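Local coordinates for protein pyruvate kinase 1 (Trypanosoma brucei brucei, PDB 4KCT) that transfers the phosphoryl group of phosphoenolpyruvate to ADP, making pyruvate and ATP, and also has an intrinsic oxaloacetate decarboxylase activity, at residues 396-401 with 418-423; 406-411 with 430-435; 476-481 with 491-496. All coordinates share one frame; numbering follows the deposited sequence.

Contact 1 of 3, residues 396-401 with 418-423; sequences AMLVLS and PIICVT. With FDP (2,6-di-O-phosphono-beta-D-fructofuranose), chain F.
L398 and I420 sit opposite each other on adjacent parallel strands, and their side chains meet on the face of the sheet that also carries L400 and V422. Traced outward, L398 CB begins 4.2 Å from I420 O. The first torsion (chi1 171°) sets CG opposite the backbone N, and from there the branch bends over the neighbouring strand. CD1 comes to 3.5 Å from I420 O and touches two methyls, I420 CG2 and V422 CG2, each 3.7 Å from L398 CD1. L462 of helix 455-467 packs on L398 from the same face. Five backbone bonds hold the strands in the usual parallel zigzag: M397 N and V399 N donate to P418 O and I420 O, I420 N and V422 N return to M397 O and V399 O, and S401 N ends the series on V422 O. The two strands are the beta elements of a beta-alpha-beta unit, joined by helix 405-412, which packs on the other face. There V399 holds CG1 between its backbone N and carbonyl carbon (chi1 58°), and this branch lies 3.8 Å from I419 CG2, the two side chains crossing at a slant; the same methyl also touches C421 CB. I410 of the connecting helix covers both V399 and I419. At the C-terminal ends of the strands the contact turns polar. T423 OG1 donates to S401 O at 2.8 Å, lying in the carbonyl plane, while the same hydroxyl also meets R425 N. S401 CB rests against C421 SG, and S401 OG donates to phosphate oxygen O4P of the bound fructose 2,6-bisphosphate at 2.6 Å. One residue earlier, L400 O accepts the sugar hydroxyl O4 at 2.7 Å.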
loop_
_atom_site.group_PDB
_atom_site.type_symbol
_atom_site.label_atom_id
_atom_site.label_comp_id
_atom_site.label_asym_id
_atom_site.label_seq_id
_atom_site.Cartn_x
_atom_site.Cartn_y
_atom_site.Cartn_z
ATOM N N ALA A 396 -3.011 -16.635 -23.412
ATOM C CA ALA A 396 -4.149 -15.961 -24.027
ATOM C C ALA A 396 -5.388 -16.097 -23.182
ATOM O O ALA A 396 -5.506 -17.019 -22.366
ATOM C CB ALA A 396 -4.411 -16.514 -25.450
ATOM N N MET A 397 -6.361 -15.244 -23.462
ATOM C CA MET A 397 -7.698 -15.436 -22.957
ATOM C C MET A 397 -8.609 -15.567 -24.159
ATOM O O MET A 397 -8.267 -15.116 -25.253
ATOM C CB MET A 397 -8.108 -14.226 -22.117
ATOM C CG MET A 397 -7.160 -13.973 -20.927
ATOM S SD MET A 397 -7.725 -12.574 -19.918
ATOM C CE MET A 397 -9.250 -13.244 -19.208
ATOM N N LEU A 398 -9.758 -16.185 -23.955
ATOM C CA LEU A 398 -10.720 -16.409 -25.015
ATOM C C LEU A 398 -12.088 -16.045 -24.444
ATOM O O LEU A 398 -12.421 -16.473 -23.339
ATOM C CB LEU A 398 -10.692 -17.901 -25.409
ATOM C CG LEU A 398 -11.753 -18.439 -26.371
ATOM C CD1 LEU A 398 -11.752 -17.640 -27.651
ATOM C CD2 LEU A 398 -11.410 -19.898 -26.676
ATOM N N VAL A 399 -12.843 -15.199 -25.151
ATOM C CA VAL A 399 -14.171 -14.785 -24.683
ATOM C C VAL A 399 -15.168 -14.869 -25.846
ATOM O O VAL A 399 -14.821 -14.559 -26.990
ATOM C CB VAL A 399 -14.156 -13.337 -24.093
ATOM C CG1 VAL A 399 -13.661 -12.313 -25.135
ATOM C CG2 VAL A 399 -15.538 -12.946 -23.523
ATOM N N LEU A 400 -16.356 -15.409 -25.574
ATOM C CA LEU A 400 -17.467 -15.345 -26.556
ATOM C C LEU A 400 -18.247 -14.053 -26.359
ATOM O O LEU A 400 -18.684 -13.752 -25.242
ATOM C CB LEU A 400 -18.416 -16.543 -26.381
ATOM C CG LEU A 400 -17.993 -17.840 -27.102
ATOM C CD1 LEU A 400 -16.524 -18.136 -26.861
ATOM C CD2 LEU A 400 -18.864 -19.014 -26.650
ATOM N N SER A 401 -18.292 -13.213 -27.392
ATOM C CA SER A 401 -19.027 -11.957 -27.276
ATOM C C SER A 401 -19.707 -11.658 -28.583
ATOM O O SER A 401 -19.080 -11.698 -29.625
ATOM C CB SER A 401 -18.088 -10.792 -26.904
ATOM O OG SER A 401 -18.850 -9.616 -26.664
ATOM N N PRO A 418 -2.999 -11.620 -25.257
ATOM C CA PRO A 418 -4.080 -11.359 -26.202
ATOM C C PRO A 418 -5.448 -11.817 -25.663
ATOM O O PRO A 418 -5.537 -12.796 -24.882
ATOM C CB PRO A 418 -3.693 -12.204 -27.427
ATOM C CG PRO A 418 -2.210 -12.355 -27.314
ATOM C CD PRO A 418 -1.936 -12.460 -25.846
ATOM N N ILE A 419 -6.482 -11.086 -26.024
ATOM C CA ILE A 419 -7.854 -11.511 -25.749
ATOM C C ILE A 419 -8.503 -11.922 -27.071
ATOM O O ILE A 419 -8.848 -11.072 -27.906
ATOM C CB ILE A 419 -8.677 -10.362 -25.186
ATOM C CG1 ILE A 419 -8.022 -9.785 -23.929
ATOM C CG2 ILE A 419 -10.133 -10.798 -24.935
ATOM C CD1 ILE A 419 -8.658 -8.465 -23.515
ATOM N N ILE A 420 -8.601 -13.225 -27.296
ATOM C CA ILE A 420 -9.284 -13.724 -28.475
ATOM C C ILE A 420 -10.790 -13.671 -28.265
ATOM O O ILE A 420 -11.297 -14.223 -27.300
ATOM C CB ILE A 420 -8.875 -15.182 -28.753
ATOM C CG1 ILE A 420 -7.346 -15.255 -28.985
ATOM C CG2 ILE A 420 -9.647 -15.731 -29.957
ATOM C CD1 ILE A 420 -6.808 -16.667 -28.972
ATOM N N CYS A 421 -11.493 -12.943 -29.130
ATOM C CA CYS A 421 -12.921 -12.847 -29.020
ATOM C C CYS A 421 -13.559 -13.574 -30.214
ATOM O O CYS A 421 -13.341 -13.189 -31.391
ATOM C CB CYS A 421 -13.362 -11.388 -29.017
ATOM S SG CYS A 421 -15.175 -11.201 -29.072
ATOM N N VAL A 422 -14.325 -14.621 -29.922
ATOM C CA VAL A 422 -15.143 -15.267 -30.946
ATOM C C VAL A 422 -16.526 -14.640 -30.955
ATOM O O VAL A 422 -17.229 -14.611 -29.915
ATOM C CB VAL A 422 -15.254 -16.786 -30.730
ATOM C CG1 VAL A 422 -16.108 -17.410 -31.841
ATOM C CG2 VAL A 422 -13.858 -17.417 -30.735
ATOM N N THR A 423 -16.875 -14.043 -32.087
ATOM C CA THR A 423 -18.098 -13.300 -32.192
ATOM C C THR A 423 -18.961 -13.827 -33.333
ATOM O O THR A 423 -18.455 -14.380 -34.306
ATOM C CB THR A 423 -17.821 -11.775 -32.381
ATOM O OG1 THR A 423 -19.058 -11.066 -32.385
ATOM C CG2 THR A 423 -17.084 -11.513 -33.689
HETATM P P1 FDP F . -24.234 -16.958 -26.203
HETATM O O1P FDP F . -23.417 -18.170 -25.807
HETATM O O2P FDP F . -23.920 -16.500 -27.605
HETATM O O3P FDP F . -25.713 -17.039 -25.863
HETATM O O1 FDP F . -26.032 -15.588 -23.647
HETATM C C1 FDP F . -24.829 -16.211 -23.186
HETATM C C2 FDP F . -23.642 -15.541 -23.866
HETATM O O2 FDP F . -23.658 -15.715 -25.310
HETATM C C3 FDP F . -22.300 -16.001 -23.304
HETATM O O3 FDP F . -21.944 -17.301 -23.769
HETATM C C4 FDP F . -21.380 -14.938 -23.879
HETATM O O4 FDP F . -20.094 -14.894 -23.238
HETATM C C5 FDP F . -22.199 -13.681 -23.622
HETATM O O5 FDP F . -23.605 -14.124 -23.588
HETATM C C6 FDP F . -21.977 -12.652 -24.722
HETATM O O6 FDP F . -22.510 -11.405 -24.270
HETATM P P2 FDP F . -22.125 -10.050 -25.069
HETATM O O4P FDP F . -20.615 -9.872 -24.835
HETATM O O5P FDP F . -22.496 -10.358 -26.486
HETATM O O6P FDP F . -22.954 -8.978 -24.405
#

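Contact 2 of 3, residues 406-411 with 430-435; sequences SARLIS and RQLNVT. With FDP (2,6-di-O-phosphono-beta-D-fructofuranose), chain F.
A407 and R408 of helix 405-412 lie against L432 and T435 of segment 430-435. The methyl of A407 meets the forked end of L432, with A407 CB 3.8 Å from L432 CD2; C421 of strand 419-423 also touches L432. R408 leaves its helix, then turns sharply at its third torsion (chi3 -79°), carrying the guanidinium toward segment 430-435. On the way its CG passes 3.5 Å from T435 OG1, the two side chains meeting at about a right angle, and NH1 lies obliquely by L432 CD2. Two waters stand at the edge of the guanidinium, in its plane, and both accept from NH1. One donates to Q431 OE1 at 2.8 Å; the other donates to Q431 O at 2.9 Å and is hydrogen-bonded to T435 OG1. T435 turns its methyl the other way: with OG1 anti to the carbonyl carbon (chi1 -76°), CG2 is left anti to the backbone N and presses tightly on S411, 3.4 Å from S411 CB and also abutting S411 OG. The S411 hydroxyl itself bonds to R436 O. At the start of the same helix, S406 N and S406 OG both donate to phosphate oxygen O4P of fructose 2,6-bisphosphate, N at 2.9 Å. Toward the barrel, R430 forms a salt bridge with D207, and Q431 NE2 bonds to D207 O and D233 O. The direct contacts are thus van der Waals touches, with no direct hydrogen bond between the segments, and R408 NH1 is satisfied through two waters that relay it to Q431 and T435.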
loop_
_atom_site.group_PDB
_atom_site.type_symbol
_atom_site.label_atom_id
_atom_site.label_comp_id
_atom_site.label_asym_id
_atom_site.label_seq_id
_atom_site.Cartn_x
_atom_site.Cartn_y
_atom_site.Cartn_z
ATOM N N SER A 406 -18.627 -8.142 -23.537
ATOM C CA SER A 406 -17.786 -8.994 -22.692
ATOM C C SER A 406 -16.327 -8.856 -23.051
ATOM O O SER A 406 -15.462 -8.984 -22.186
ATOM C CB SER A 406 -18.181 -10.473 -22.796
ATOM O OG SER A 406 -19.553 -10.664 -22.457
ATOM N N ALA A 407 -16.026 -8.654 -24.330
ATOM C CA ALA A 407 -14.612 -8.460 -24.704
ATOM C C ALA A 407 -14.059 -7.161 -24.127
ATOM O O ALA A 407 -12.913 -7.116 -23.652
ATOM C CB ALA A 407 -14.431 -8.507 -26.221
ATOM N N ARG A 408 -14.822 -6.078 -24.257
ATOM C CA ARG A 408 -14.418 -4.804 -23.652
ATOM C C ARG A 408 -14.283 -4.894 -22.122
ATOM O O ARG A 408 -13.458 -4.210 -21.526
ATOM C CB ARG A 408 -15.401 -3.680 -24.043
ATOM C CG ARG A 408 -15.273 -3.265 -25.522
ATOM C CD ARG A 408 -16.115 -2.010 -25.830
ATOM N NE ARG A 408 -17.517 -2.353 -25.990
ATOM C CZ ARG A 408 -18.064 -2.797 -27.118
ATOM N NH1 ARG A 408 -17.340 -2.924 -28.251
ATOM N NH2 ARG A 408 -19.328 -3.159 -27.113
ATOM N N LEU A 409 -15.134 -5.693 -21.496
ATOM C CA LEU A 409 -15.093 -5.871 -20.050
ATOM C C LEU A 409 -13.820 -6.592 -19.585
ATOM O O LEU A 409 -13.270 -6.273 -18.540
ATOM C CB LEU A 409 -16.344 -6.639 -19.579
ATOM C CG LEU A 409 -16.786 -6.505 -18.122
ATOM C CD1 LEU A 409 -16.796 -5.029 -17.656
ATOM C CD2 LEU A 409 -18.183 -7.144 -17.962
ATOM N N ILE A 410 -13.378 -7.579 -20.336
ATOM C CA ILE A 410 -12.073 -8.200 -20.076
ATOM C C ILE A 410 -10.901 -7.267 -20.352
ATOM O O ILE A 410 -10.004 -7.123 -19.516
ATOM C CB ILE A 410 -11.895 -9.472 -20.895
ATOM C CG1 ILE A 410 -12.925 -10.530 -20.435
ATOM C CG2 ILE A 410 -10.458 -10.005 -20.758
ATOM C CD1 ILE A 410 -12.887 -11.796 -21.289
ATOM N N SER A 411 -10.951 -6.565 -21.481
ATOM C CA SER A 411 -9.904 -5.571 -21.796
ATOM C C SER A 411 -9.819 -4.461 -20.742
ATOM O O SER A 411 -8.736 -3.933 -20.462
ATOM C CB SER A 411 -10.141 -4.958 -23.196
ATOM O OG SER A 411 -9.073 -4.060 -23.530
ATOM N N ARG A 430 -15.159 -5.654 -36.293
ATOM C CA ARG A 430 -14.616 -4.387 -36.748
ATOM C C ARG A 430 -14.577 -3.390 -35.599
ATOM O O ARG A 430 -13.632 -2.569 -35.483
ATOM C CB ARG A 430 -15.443 -3.837 -37.916
ATOM C CG ARG A 430 -15.292 -4.658 -39.193
ATOM C CD ARG A 430 -15.942 -3.964 -40.394
ATOM N NE ARG A 430 -17.403 -3.862 -40.256
ATOM C CZ ARG A 430 -18.260 -4.779 -40.685
ATOM N NH1 ARG A 430 -17.816 -5.922 -41.205
ATOM N NH2 ARG A 430 -19.564 -4.538 -40.648
ATOM N N GLN A 431 -15.608 -3.418 -34.768
ATOM C CA GLN A 431 -15.707 -2.437 -33.685
ATOM C C GLN A 431 -14.693 -2.705 -32.565
ATOM O O GLN A 431 -14.263 -1.789 -31.888
ATOM C CB GLN A 431 -17.141 -2.396 -33.132
ATOM C CG GLN A 431 -18.069 -1.602 -34.057
ATOM C CD GLN A 431 -19.508 -1.665 -33.634
ATOM O OE1 GLN A 431 -19.871 -2.471 -32.790
ATOM N NE2 GLN A 431 -20.328 -0.782 -34.184
ATOM N N LEU A 432 -14.314 -3.962 -32.390
ATOM C CA LEU A 432 -13.415 -4.329 -31.310
ATOM C C LEU A 432 -11.977 -3.906 -31.617
ATOM O O LEU A 432 -11.109 -3.956 -30.754
ATOM C CB LEU A 432 -13.522 -5.832 -31.009
ATOM C CG LEU A 432 -14.753 -6.200 -30.130
ATOM C CD1 LEU A 432 -14.870 -7.717 -30.031
ATOM C CD2 LEU A 432 -14.588 -5.598 -28.716
ATOM N N ASN A 433 -11.764 -3.378 -32.825
ATOM C CA ASN A 433 -10.459 -2.813 -33.222
ATOM C C ASN A 433 -10.037 -1.585 -32.424
ATOM O O ASN A 433 -8.846 -1.192 -32.470
ATOM C CB ASN A 433 -10.450 -2.435 -34.724
ATOM C CG ASN A 433 -10.168 -3.622 -35.635
ATOM O OD1 ASN A 433 -9.109 -4.211 -35.566
ATOM N ND2 ASN A 433 -11.045 -3.846 -36.604
ATOM N N VAL A 434 -10.974 -0.917 -31.744
ATOM C CA VAL A 434 -10.545 0.170 -30.838
ATOM C C VAL A 434 -10.277 -0.262 -29.392
ATOM O O VAL A 434 -10.050 0.573 -28.534
ATOM C CB VAL A 434 -11.467 1.396 -30.856
ATOM C CG1 VAL A 434 -11.477 2.033 -32.237
ATOM C CG2 VAL A 434 -12.884 1.012 -30.432
ATOM N N THR A 435 -10.253 -1.565 -29.137
ATOM C CA THR A 435 -10.162 -2.031 -27.766
ATOM C C THR A 435 -8.876 -2.795 -27.540
ATOM O O THR A 435 -8.546 -3.716 -28.299
ATOM C CB THR A 435 -11.391 -2.883 -27.400
ATOM O OG1 THR A 435 -12.502 -1.994 -27.184
ATOM C CG2 THR A 435 -11.137 -3.660 -26.133
HETATM P P1 FDP F . -24.234 -16.958 -26.203
HETATM O O1P FDP F . -23.417 -18.170 -25.807
HETATM O O2P FDP F . -23.920 -16.500 -27.605
HETATM O O3P FDP F . -25.713 -17.039 -25.863
HETATM O O1 FDP F . -26.032 -15.588 -23.647
HETATM C C1 FDP F . -24.829 -16.211 -23.186
HETATM C C2 FDP F . -23.642 -15.541 -23.866
HETATM O O2 FDP F . -23.658 -15.715 -25.310
HETATM C C3 FDP F . -22.300 -16.001 -23.304
HETATM O O3 FDP F . -21.944 -17.301 -23.769
HETATM C C4 FDP F . -21.380 -14.938 -23.879
HETATM O O4 FDP F . -20.094 -14.894 -23.238
HETATM C C5 FDP F . -22.199 -13.681 -23.622
HETATM O O5 FDP F . -23.605 -14.124 -23.588
HETATM C C6 FDP F . -21.977 -12.652 -24.722
HETATM O O6 FDP F . -22.510 -11.405 -24.270
HETATM P P2 FDP F . -22.125 -10.050 -25.069
HETATM O O4P FDP F . -20.615 -9.872 -24.835
HETATM O O5P FDP F . -22.496 -10.358 -26.486
HETATM O O6P FDP F . -22.954 -8.978 -24.405
HETATM O O HOH W 1 -18.881 -3.973 -30.608
HETATM O O HOH W 2 -14.581 -1.811 -29.010
#

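Contact 3 of 3, residues 476-481 with 491-496; sequences VVVVVH and NQTRLI. With FDP (2,6-di-O-phosphono-beta-D-fructofuranose), chain F.
V479 O is gripped twice: R494 N donates to it across the strands at 2.9 Å, and so does a water at 2.9 Å. That water also donates to Q492 OE1 and accepts from R494 NE, lying at the edge of the guanidinium in its plane, so it fills the corner between V479, Q492 and R494. A kink about its CG-CD bond lets R494 reach diagonally across to H481 on the partner strand, where NH2 donates to H481 NE2 at 2.9 Å (N-H...N 154°). The donor lies in the imidazole plane, although ring and guanidinium are turned 72° apart. I496 CD1 covers one face of that guanidinium, 3.4 Å above its centre, and also touches V479 CG2. Q492 runs alongside H481, with Q492 OE1 3.3 Å from H481 CE1. On the reverse face, V478 CG1 and T493 CG2 are squeezed to 3.3 Å, and L495 CD2 packs beside V478 CG2. The strands form an antiparallel beta hairpin at the margin of the domain's sheet, with V477-I496, V479-R494 and H481-Q492 as hydrogen-bonded pairs. Strand 492-497 pairs in turn with a strand of a second subunit, so the sheet continues across the interface, where R494 NH1 forms a salt bridge with D483 of that subunit. H481 borders the effector, its CA 3.4 Å from FDP O4. Since H481 NE2 accepts from a cationic arginine, the imidazole is probably neutral, and R494 joins a residue of the effector pocket to the subunit interface.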
loop_
_atom_site.group_PDB
_atom_site.type_symbol
_atom_site.label_atom_id
_atom_site.label_comp_id
_atom_site.label_asym_id
_atom_site.label_seq_id
_atom_site.Cartn_x
_atom_site.Cartn_y
_atom_site.Cartn_z
ATOM N N VAL A 476 -1.865 -22.941 -20.992
ATOM C CA VAL A 476 -3.151 -22.602 -20.381
ATOM C C VAL A 476 -3.797 -21.407 -21.090
ATOM O O VAL A 476 -3.145 -20.412 -21.352
ATOM C CB VAL A 476 -3.009 -22.276 -18.881
ATOM C CG1 VAL A 476 -4.393 -22.206 -18.220
ATOM C CG2 VAL A 476 -2.166 -23.314 -18.198
ATOM N N VAL A 477 -5.103 -21.497 -21.347
ATOM C CA VAL A 477 -5.879 -20.361 -21.851
ATOM C C VAL A 477 -7.060 -20.144 -20.915
ATOM O O VAL A 477 -7.621 -21.111 -20.397
ATOM C CB VAL A 477 -6.416 -20.647 -23.258
ATOM C CG1 VAL A 477 -7.391 -19.558 -23.697
ATOM C CG2 VAL A 477 -5.268 -20.721 -24.245
ATOM N N VAL A 478 -7.366 -18.886 -20.602
ATOM C CA VAL A 478 -8.515 -18.585 -19.738
ATOM C C VAL A 478 -9.720 -18.315 -20.626
ATOM O O VAL A 478 -9.665 -17.451 -21.510
ATOM C CB VAL A 478 -8.249 -17.368 -18.816
ATOM C CG1 VAL A 478 -9.489 -17.108 -17.916
ATOM C CG2 VAL A 478 -6.989 -17.619 -17.961
ATOM N N VAL A 479 -10.805 -19.060 -20.407
ATOM C CA VAL A 479 -11.934 -19.082 -21.352
ATOM C C VAL A 479 -13.188 -18.597 -20.629
ATOM O O VAL A 479 -13.590 -19.174 -19.622
ATOM C CB VAL A 479 -12.195 -20.497 -21.875
ATOM C CG1 VAL A 479 -13.380 -20.519 -22.847
ATOM C CG2 VAL A 479 -10.932 -21.062 -22.518
ATOM N N VAL A 480 -13.829 -17.582 -21.189
ATOM C CA VAL A 480 -14.941 -16.914 -20.524
ATOM C C VAL A 480 -16.167 -16.971 -21.448
ATOM O O VAL A 480 -16.103 -16.536 -22.612
ATOM C CB VAL A 480 -14.599 -15.437 -20.241
ATOM C CG1 VAL A 480 -15.829 -14.687 -19.686
ATOM C CG2 VAL A 480 -13.392 -15.336 -19.277
ATOM N N HIS A 481 -17.273 -17.500 -20.933
ATOM C CA HIS A 481 -18.581 -17.424 -21.617
ATOM C C HIS A 481 -19.651 -17.806 -20.624
ATOM O O HIS A 481 -19.389 -17.811 -19.420
ATOM C CB HIS A 481 -18.628 -18.324 -22.871
ATOM C CG HIS A 481 -18.198 -19.761 -22.627
ATOM N ND1 HIS A 481 -19.008 -20.687 -22.022
ATOM C CD2 HIS A 481 -17.048 -20.448 -23.022
ATOM C CE1 HIS A 481 -18.369 -21.886 -21.989
ATOM N NE2 HIS A 481 -17.193 -21.754 -22.626
ATOM N N ASN A 491 -21.213 -15.958 -17.295
ATOM C CA ASN A 491 -21.175 -16.185 -15.842
ATOM C C ASN A 491 -20.121 -17.208 -15.441
ATOM O O ASN A 491 -20.122 -17.681 -14.307
ATOM C CB ASN A 491 -22.556 -16.632 -15.321
ATOM C CG ASN A 491 -22.892 -18.067 -15.707
ATOM O OD1 ASN A 491 -22.645 -18.496 -16.841
ATOM N ND2 ASN A 491 -23.379 -18.856 -14.722
ATOM N N GLN A 492 -19.236 -17.561 -16.370
ATOM C CA GLN A 492 -18.366 -18.725 -16.174
ATOM C C GLN A 492 -16.947 -18.382 -16.689
ATOM O O GLN A 492 -16.810 -17.792 -17.751
ATOM C CB GLN A 492 -18.924 -19.922 -16.971
ATOM C CG GLN A 492 -18.035 -21.163 -16.912
ATOM C CD GLN A 492 -18.615 -22.323 -17.692
ATOM O OE1 GLN A 492 -18.139 -22.666 -18.794
ATOM N NE2 GLN A 492 -19.638 -22.929 -17.143
ATOM N N THR A 493 -15.913 -18.806 -15.954
ATOM C CA THR A 493 -14.524 -18.791 -16.457
ATOM C C THR A 493 -13.942 -20.169 -16.238
ATOM O O THR A 493 -14.163 -20.774 -15.168
ATOM C CB THR A 493 -13.626 -17.866 -15.595
ATOM O OG1 THR A 493 -14.322 -16.666 -15.244
ATOM C CG2 THR A 493 -12.320 -17.518 -16.331
ATOM N N ARG A 494 -13.106 -20.618 -17.174
ATOM C CA ARG A 494 -12.461 -21.964 -17.095
ATOM C C ARG A 494 -10.994 -21.764 -17.460
ATOM O O ARG A 494 -10.695 -20.994 -18.371
ATOM C CB ARG A 494 -13.035 -22.902 -18.159
ATOM C CG ARG A 494 -14.479 -23.293 -17.970
ATOM C CD ARG A 494 -14.845 -24.355 -18.970
ATOM N NE ARG A 494 -15.113 -23.830 -20.305
ATOM C CZ ARG A 494 -15.062 -24.589 -21.396
ATOM N NH1 ARG A 494 -14.724 -25.874 -21.289
ATOM N NH2 ARG A 494 -15.446 -24.109 -22.560
ATOM N N LEU A 495 -10.109 -22.540 -16.855
ATOM C CA LEU A 495 -8.739 -22.655 -17.352
ATOM C C LEU A 495 -8.641 -23.937 -18.143
ATOM O O LEU A 495 -8.913 -24.999 -17.613
ATOM C CB LEU A 495 -7.734 -22.715 -16.203
ATOM C CG LEU A 495 -7.728 -21.579 -15.179
ATOM C CD1 LEU A 495 -6.336 -21.334 -14.596
ATOM C CD2 LEU A 495 -8.313 -20.318 -15.742
ATOM N N ILE A 496 -8.244 -23.830 -19.404
ATOM C CA ILE A 496 -8.171 -24.981 -20.296
ATOM C C ILE A 496 -6.746 -25.094 -20.833
ATOM O O ILE A 496 -6.136 -24.082 -21.182
ATOM C CB ILE A 496 -9.153 -24.796 -21.461
ATOM C CG1 ILE A 496 -10.582 -24.873 -20.924
ATOM C CG2 ILE A 496 -8.944 -25.869 -22.533
ATOM C CD1 ILE A 496 -11.621 -24.466 -21.945
HETATM P P1 FDP F . -24.234 -16.958 -26.203
HETATM O O1P FDP F . -23.417 -18.170 -25.807
HETATM O O2P FDP F . -23.920 -16.500 -27.605
HETATM O O3P FDP F . -25.713 -17.039 -25.863
HETATM O O1 FDP F . -26.032 -15.588 -23.647
HETATM C C1 FDP F . -24.829 -16.211 -23.186
HETATM C C2 FDP F . -23.642 -15.541 -23.866
HETATM O O2 FDP F . -23.658 -15.715 -25.310
HETATM C C3 FDP F . -22.300 -16.001 -23.304
HETATM O O3 FDP F . -21.944 -17.301 -23.769
HETATM C C4 FDP F . -21.380 -14.938 -23.879
HETATM O O4 FDP F . -20.094 -14.894 -23.238
HETATM C C5 FDP F . -22.199 -13.681 -23.622
HETATM O O5 FDP F . -23.605 -14.124 -23.588
HETATM C C6 FDP F . -21.977 -12.652 -24.722
HETATM O O6 FDP F . -22.510 -11.405 -24.270
HETATM P P2 FDP F . -22.125 -10.050 -25.069
HETATM O O4P FDP F . -20.615 -9.872 -24.835
HETATM O O5P FDP F . -22.496 -10.358 -26.486
HETATM O O6P FDP F . -22.954 -8.978 -24.405
HETATM O O HOH W 3 -15.958 -20.780 -19.912
#

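In the fold
From the N terminus the chain first builds the pyruvate-binding barrel and the inserted sheet domain; all three contacts lie later, in the alpha/beta domain. Strand 396-400 leads into helix 405-412, and contact 1 closes a beta-alpha-beta loop when strand 419-423 arrives. Contact 2 opens inside this loop and closes beyond it at 430-435, so the two cross. Contact 3 follows in series, strand 492-497 folding back to close a hairpin loop on strand 476-481, which adds to strand 396-400, probably through a hydrogen bond from L398 N to V478 O. Together they run from the barrel side, through the central sheet, to the subunit interface, and all three touch fructose 2,6-bisphosphate, consistent with an effector site.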